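Alpha-L-rhamnosidase (PDB 4XHC) catalyses, as a GH78 family glycosidase, the hydrolysis of alpha-L-rhamnosides, releasing terminal L-rhamnose, the sugar found bound in its pocket. Local coordinates at residues T465-H470 and H528-T533; W505-P510 and L522-C527. All blocks are in the same frame, centred on the assembly; numbering follows the deposited sequence.

Interaction 1 of 2, residues T465-H470 and H528-T533. With RAM (alpha-L-rhamnopyranose), chain C.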
# COMPACT_ATOMS: atom_id res chain seq x y z
N THR A 465 -5.15 -33.77 9.35
CA THR A 465 -5.21 -33.23 7.99
C THR A 465 -5.87 -34.20 7.00
O THR A 465 -5.81 -35.41 7.17
CB THR A 465 -3.80 -32.90 7.46
OG1 THR A 465 -2.98 -34.07 7.47
CG2 THR A 465 -3.15 -31.83 8.32
N PRO A 466 -6.51 -33.66 5.96
CA PRO A 466 -6.96 -34.55 4.91
C PRO A 466 -5.80 -35.26 4.20
O PRO A 466 -6.02 -36.27 3.54
CB PRO A 466 -7.71 -33.62 3.95
CG PRO A 466 -8.07 -32.44 4.77
CD PRO A 466 -6.94 -32.27 5.72
N TYR A 467 -4.59 -34.74 4.33
CA TYR A 467 -3.38 -35.42 3.82
C TYR A 467 -3.23 -36.81 4.45
O TYR A 467 -3.07 -37.80 3.73
CB TYR A 467 -2.14 -34.57 4.12
CG TYR A 467 -0.82 -35.19 3.74
CD1 TYR A 467 -0.43 -35.28 2.41
CD2 TYR A 467 0.06 -35.66 4.70
CE1 TYR A 467 0.78 -35.84 2.04
CE2 TYR A 467 1.27 -36.22 4.35
CZ TYR A 467 1.63 -36.31 3.01
OH TYR A 467 2.84 -36.86 2.64
N LEU A 468 -3.28 -36.89 5.77
CA LEU A 468 -3.14 -38.16 6.45
C LEU A 468 -4.39 -39.01 6.25
O LEU A 468 -4.30 -40.23 6.18
CB LEU A 468 -2.86 -37.98 7.94
CG LEU A 468 -2.60 -39.27 8.72
CD1 LEU A 468 -1.53 -40.10 8.03
CD2 LEU A 468 -2.17 -38.95 10.14
N ARG A 469 -5.54 -38.38 6.16
CA ARG A 469 -6.78 -39.11 5.94
C ARG A 469 -6.78 -39.81 4.60
O ARG A 469 -7.34 -40.89 4.47
CB ARG A 469 -7.97 -38.17 6.02
CG ARG A 469 -8.19 -37.62 7.41
CD ARG A 469 -9.41 -38.24 8.05
NE ARG A 469 -9.67 -37.68 9.37
CZ ARG A 469 -10.72 -38.00 10.11
NH1 ARG A 469 -11.61 -38.87 9.64
NH2 ARG A 469 -10.91 -37.45 11.30
N HIS A 470 -6.17 -39.18 3.60
CA HIS A 470 -6.03 -39.82 2.30
C HIS A 470 -5.45 -41.21 2.44
O HIS A 470 -5.90 -42.15 1.78
CB HIS A 470 -5.11 -39.00 1.39
CG HIS A 470 -4.56 -39.78 0.24
ND1 HIS A 470 -5.24 -39.93 -0.94
CD2 HIS A 470 -3.39 -40.45 0.10
CE1 HIS A 470 -4.52 -40.67 -1.77
NE2 HIS A 470 -3.39 -40.99 -1.15
N HIS A 528 -6.32 -26.36 -0.50
CA HIS A 528 -5.06 -27.08 -0.43
C HIS A 528 -5.24 -28.39 -1.15
O HIS A 528 -6.06 -29.21 -0.76
CB HIS A 528 -4.66 -27.33 1.03
CG HIS A 528 -3.23 -26.99 1.33
ND1 HIS A 528 -2.78 -25.69 1.37
CD2 HIS A 528 -2.17 -27.77 1.63
CE1 HIS A 528 -1.49 -25.69 1.67
NE2 HIS A 528 -1.10 -26.93 1.83
N ALA A 529 -4.46 -28.58 -2.21
CA ALA A 529 -4.69 -29.68 -3.15
C ALA A 529 -4.31 -31.06 -2.61
O ALA A 529 -4.70 -32.07 -3.18
CB ALA A 529 -3.99 -29.40 -4.47
N TRP A 530 -3.57 -31.11 -1.51
CA TRP A 530 -3.31 -32.39 -0.87
C TRP A 530 -4.59 -32.93 -0.24
O TRP A 530 -4.62 -34.07 0.23
CB TRP A 530 -2.13 -32.32 0.11
CG TRP A 530 -2.34 -31.71 1.47
CD1 TRP A 530 -3.51 -31.25 2.01
CD2 TRP A 530 -1.34 -31.54 2.49
NE1 TRP A 530 -3.30 -30.78 3.29
CE2 TRP A 530 -1.98 -30.96 3.61
CE3 TRP A 530 0.02 -31.83 2.56
CZ2 TRP A 530 -1.30 -30.65 4.78
CZ3 TRP A 530 0.70 -31.52 3.72
CH2 TRP A 530 0.04 -30.94 4.82
N SER A 531 -5.65 -32.12 -0.23
CA SER A 531 -6.96 -32.53 0.28
C SER A 531 -8.00 -32.85 -0.80
O SER A 531 -9.16 -33.04 -0.47
CB SER A 531 -7.54 -31.43 1.17
OG SER A 531 -6.62 -31.06 2.18
N CYS A 532 -7.59 -32.94 -2.06
CA CYS A 532 -8.55 -33.15 -3.15
C CYS A 532 -8.54 -34.57 -3.74
O CYS A 532 -9.05 -34.80 -4.84
CB CYS A 532 -8.31 -32.13 -4.27
SG CYS A 532 -6.85 -32.45 -5.28
N THR A 533 -7.99 -35.53 -3.00
CA THR A 533 -7.84 -36.89 -3.52
C THR A 533 -9.15 -37.67 -3.67
O THR A 533 -9.19 -38.63 -4.45
CB THR A 533 -6.88 -37.72 -2.67
OG1 THR A 533 -7.15 -37.50 -1.28
CG2 THR A 533 -5.45 -37.33 -2.97
C1 RAM C . 3.21 -26.90 5.35
C2 RAM C . 2.14 -27.06 4.29
C3 RAM C . 2.60 -27.99 3.19
C4 RAM C . 3.32 -29.18 3.81
C5 RAM C . 4.61 -28.69 4.44
C6 RAM C . 5.03 -29.49 5.65
O1 RAM C . 3.26 -25.58 5.72
O2 RAM C . 1.01 -27.63 4.94
O3 RAM C . 1.49 -28.45 2.41
O4 RAM C . 3.63 -30.14 2.81
O5 RAM C . 4.48 -27.31 4.84

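Interaction 2 of 2, residues W505-P510 and L522-C527. With RAM (alpha-L-rhamnopyranose), chain C.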
# COMPACT_ATOMS: atom_id res chain seq x y z
N TRP A 505 -9.78 -27.99 2.56
CA TRP A 505 -8.91 -27.24 3.45
C TRP A 505 -7.58 -27.95 3.71
O TRP A 505 -7.51 -29.17 3.68
CB TRP A 505 -9.61 -26.99 4.79
CG TRP A 505 -10.99 -26.37 4.67
CD1 TRP A 505 -11.49 -25.67 3.61
CD2 TRP A 505 -12.02 -26.37 5.66
NE1 TRP A 505 -12.77 -25.26 3.88
CE2 TRP A 505 -13.12 -25.68 5.13
CE3 TRP A 505 -12.12 -26.91 6.95
CZ2 TRP A 505 -14.30 -25.50 5.84
CZ3 TRP A 505 -13.29 -26.74 7.65
CH2 TRP A 505 -14.37 -26.04 7.10
N GLU A 506 -6.55 -27.17 3.99
CA GLU A 506 -5.26 -27.70 4.41
C GLU A 506 -5.37 -28.51 5.73
O GLU A 506 -4.85 -29.62 5.83
CB GLU A 506 -4.28 -26.55 4.60
CG GLU A 506 -2.88 -26.96 5.02
CD GLU A 506 -2.04 -25.79 5.48
OE1 GLU A 506 -2.64 -24.75 5.83
OE2 GLU A 506 -0.78 -25.87 5.48
N ILE A 507 -6.06 -27.93 6.71
CA ILE A 507 -6.18 -28.50 8.05
C ILE A 507 -7.65 -28.82 8.36
O ILE A 507 -8.51 -27.99 8.12
CB ILE A 507 -5.71 -27.46 9.11
CG1 ILE A 507 -4.30 -26.94 8.80
CG2 ILE A 507 -5.79 -28.04 10.52
CD1 ILE A 507 -3.23 -27.99 8.73
N PHE A 508 -7.93 -30.01 8.89
CA PHE A 508 -9.29 -30.33 9.37
C PHE A 508 -9.36 -31.51 10.36
O PHE A 508 -9.20 -32.68 10.00
CB PHE A 508 -10.25 -30.56 8.18
CG PHE A 508 -11.69 -30.77 8.59
CD1 PHE A 508 -12.30 -29.94 9.53
CD2 PHE A 508 -12.44 -31.79 8.02
CE1 PHE A 508 -13.61 -30.13 9.91
CE2 PHE A 508 -13.76 -31.99 8.40
CZ PHE A 508 -14.35 -31.16 9.34
N ASP A 509 -9.58 -31.17 11.63
CA ASP A 509 -9.88 -32.13 12.69
C ASP A 509 -11.34 -31.88 13.09
O ASP A 509 -11.63 -30.87 13.71
CB ASP A 509 -8.94 -31.92 13.88
CG ASP A 509 -9.29 -32.78 15.09
OD1 ASP A 509 -10.15 -33.69 14.98
OD2 ASP A 509 -8.69 -32.53 16.16
N PRO A 510 -12.26 -32.80 12.72
CA PRO A 510 -13.70 -32.62 12.99
C PRO A 510 -14.03 -32.28 14.43
O PRO A 510 -14.94 -31.50 14.67
CB PRO A 510 -14.29 -33.98 12.64
CG PRO A 510 -13.38 -34.52 11.59
CD PRO A 510 -12.01 -33.98 11.87
N LEU A 522 -6.78 -18.07 10.74
CA LEU A 522 -6.67 -17.07 9.68
C LEU A 522 -5.58 -17.37 8.67
O LEU A 522 -5.69 -16.99 7.51
CB LEU A 522 -6.33 -15.69 10.24
CG LEU A 522 -7.30 -14.98 11.17
CD1 LEU A 522 -6.71 -13.63 11.56
CD2 LEU A 522 -8.66 -14.84 10.51
N ILE A 523 -4.50 -18.01 9.11
CA ILE A 523 -3.36 -18.25 8.25
C ILE A 523 -3.31 -19.68 7.73
O ILE A 523 -2.43 -20.03 6.97
CB ILE A 523 -2.06 -17.83 8.96
CG1 ILE A 523 -1.03 -17.37 7.93
CG2 ILE A 523 -1.50 -18.94 9.82
CD1 ILE A 523 0.03 -16.47 8.52
N ASN A 524 -4.27 -20.52 8.13
CA ASN A 524 -4.44 -21.80 7.46
C ASN A 524 -4.86 -21.53 6.01
O ASN A 524 -5.42 -20.48 5.70
CB ASN A 524 -5.51 -22.67 8.14
CG ASN A 524 -5.12 -23.14 9.53
OD1 ASN A 524 -3.97 -22.97 9.96
ND2 ASN A 524 -6.06 -23.75 10.24
N SER A 525 -4.58 -22.50 5.15
CA SER A 525 -5.03 -22.45 3.75
C SER A 525 -6.37 -23.16 3.62
O SER A 525 -6.58 -24.22 4.22
CB SER A 525 -3.99 -23.08 2.85
OG SER A 525 -4.52 -23.34 1.57
N TYR A 526 -7.29 -22.58 2.86
CA TYR A 526 -8.63 -23.14 2.66
C TYR A 526 -8.85 -23.65 1.24
O TYR A 526 -9.96 -23.97 0.83
CB TYR A 526 -9.70 -22.12 3.08
CG TYR A 526 -9.65 -21.90 4.56
CD1 TYR A 526 -10.30 -22.75 5.43
CD2 TYR A 526 -8.86 -20.89 5.09
CE1 TYR A 526 -10.21 -22.58 6.80
CE2 TYR A 526 -8.77 -20.71 6.46
CZ TYR A 526 -9.44 -21.55 7.31
OH TYR A 526 -9.34 -21.36 8.66
N CYS A 527 -7.75 -23.75 0.51
CA CYS A 527 -7.73 -24.41 -0.79
C CYS A 527 -6.38 -25.08 -0.89
O CYS A 527 -5.40 -24.45 -1.28
CB CYS A 527 -7.92 -23.39 -1.91
SG CYS A 527 -7.79 -24.09 -3.57
C1 RAM C . 3.21 -26.90 5.35
C2 RAM C . 2.14 -27.06 4.29
C3 RAM C . 2.60 -27.99 3.19
C4 RAM C . 3.32 -29.18 3.81
C5 RAM C . 4.61 -28.69 4.44
C6 RAM C . 5.03 -29.49 5.65
O1 RAM C . 3.26 -25.58 5.72
O2 RAM C . 1.01 -27.63 4.94
O3 RAM C . 1.49 -28.45 2.41
O4 RAM C . 3.63 -30.14 2.81
O5 RAM C . 4.48 -27.31 4.84
O HOH W 1 -7.29 -25.16 6.87

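Interaction 1 of 2, residues T465-H470 and H528-T533
ND1 of H470 accepts a hydrogen bond from OG1 of T533, 3.1 Å away, and the hydroxyl approaches tilted 25° out of the imidazole plane. CB and CG2 of T533 also lie close to ND1 of H470. F537, in the middle of helix 534-540, packs its ring against H470.

Nearer the sugar the contact is aromatic. W530 has one indole face turned to Y467 and the other to rhamnose. CB of Y467 sits over the face of the six-membered ring, 3.7 Å from its centroid, a CH-pi contact; the phenol ring makes an offset stack with the same ring, the planes inclined at 27°. On the opposite face rhamnose O3 lies toward the rim, and CZ3 of W530 comes within 3.4 Å of O4 of the sugar. W530 is a wall of the rhamnose pocket in the catalytic domain, of the six-hairpin glycosidase type, and Y467 at the start of helix 466-478 backs it from the side turned away from the sugar. With CG between the backbone N and the carbonyl carbon (chi1 78°), the indole is directed between Y467 and the sugar, and its NE1 is hydrogen-bonded to the carbonyl of E506. H528, also in the pocket, donates from NE2 to rhamnose O3 in a nearly straight bond of 3.1 Å, the oxygen lying at the imidazole edge.

At the helix start, T465 is the N-cap: OG1 accepts from L468 N and is also hydrogen-bonded to D360. P466 packs CB and CG against S531 OG, both at 3.3 Å, while that hydroxyl is hydrogen-bonded to the carbonyl of W505.

Interaction 2 of 2, residues W505-P510 and L522-C527
One wall of the rhamnose pocket in the catalytic domain is built where two irregular pieces of chain, 505-510 and 522-527, meet, and E506 is its residue here. Two hydrogen bonds run between E506 and S525 in opposite directions: the backbone N of E506 donates to O of S525 (3.0 Å), and N of S525 donates to OE1 of E506 in a nearly straight bond (3.0 Å). The second arrives on the anti side of the carboxylate, 26° out of its plane. Extension of the side chain, with CG anti to the backbone N (chi1 -179°), carries the carboxylate past S525, so that OE2 can accept from rhamnose O2 at 2.6 Å. R241 forms a salt bridge to OE1 and Y518 a hydrogen bond to OE2; together with S525 N and the sugar they give both oxygens two partners, which should fix the rotation of the group.

A water shares the S525 carbonyl, donating to it at 2.9 Å and accepting from N of I507 at 3.0 Å. Alongside, the edge of Y526 points at the face of W505 in a T-shaped pair, planes at 77°, CD1 of Y526 standing 3.6 Å from CD1 of W505. I507 lays CB and CG1 against the amide of N524, whose OD1 is hydrogen-bonded to S516.

Beyond the contact, W505 and F508 pack on M496 of helix 482-498, while C527 touches T226 and N229 of helix 214-230.

How the interactions relate
From the N terminus the chain passes through the beta-sheets and the earlier helices of the catalytic domain before helix 466-478, whose start supplies one side of interaction 1; it then passes through helix 482-498 and enters the long irregular run before helix 534-540. Within that run, interaction 2 closes a short loop, 11 residues separating its segments, and directly after 527 the chain returns at 528-533 to complete interaction 1. The smaller loop therefore lies wholly within the larger, with no crossing. Their centres are 10 Å apart, and they touch directly: H528 CB packs on E506 CA at 3.5 Å. Both reach the same rhamnose through loop segments; the helix start lies behind W530.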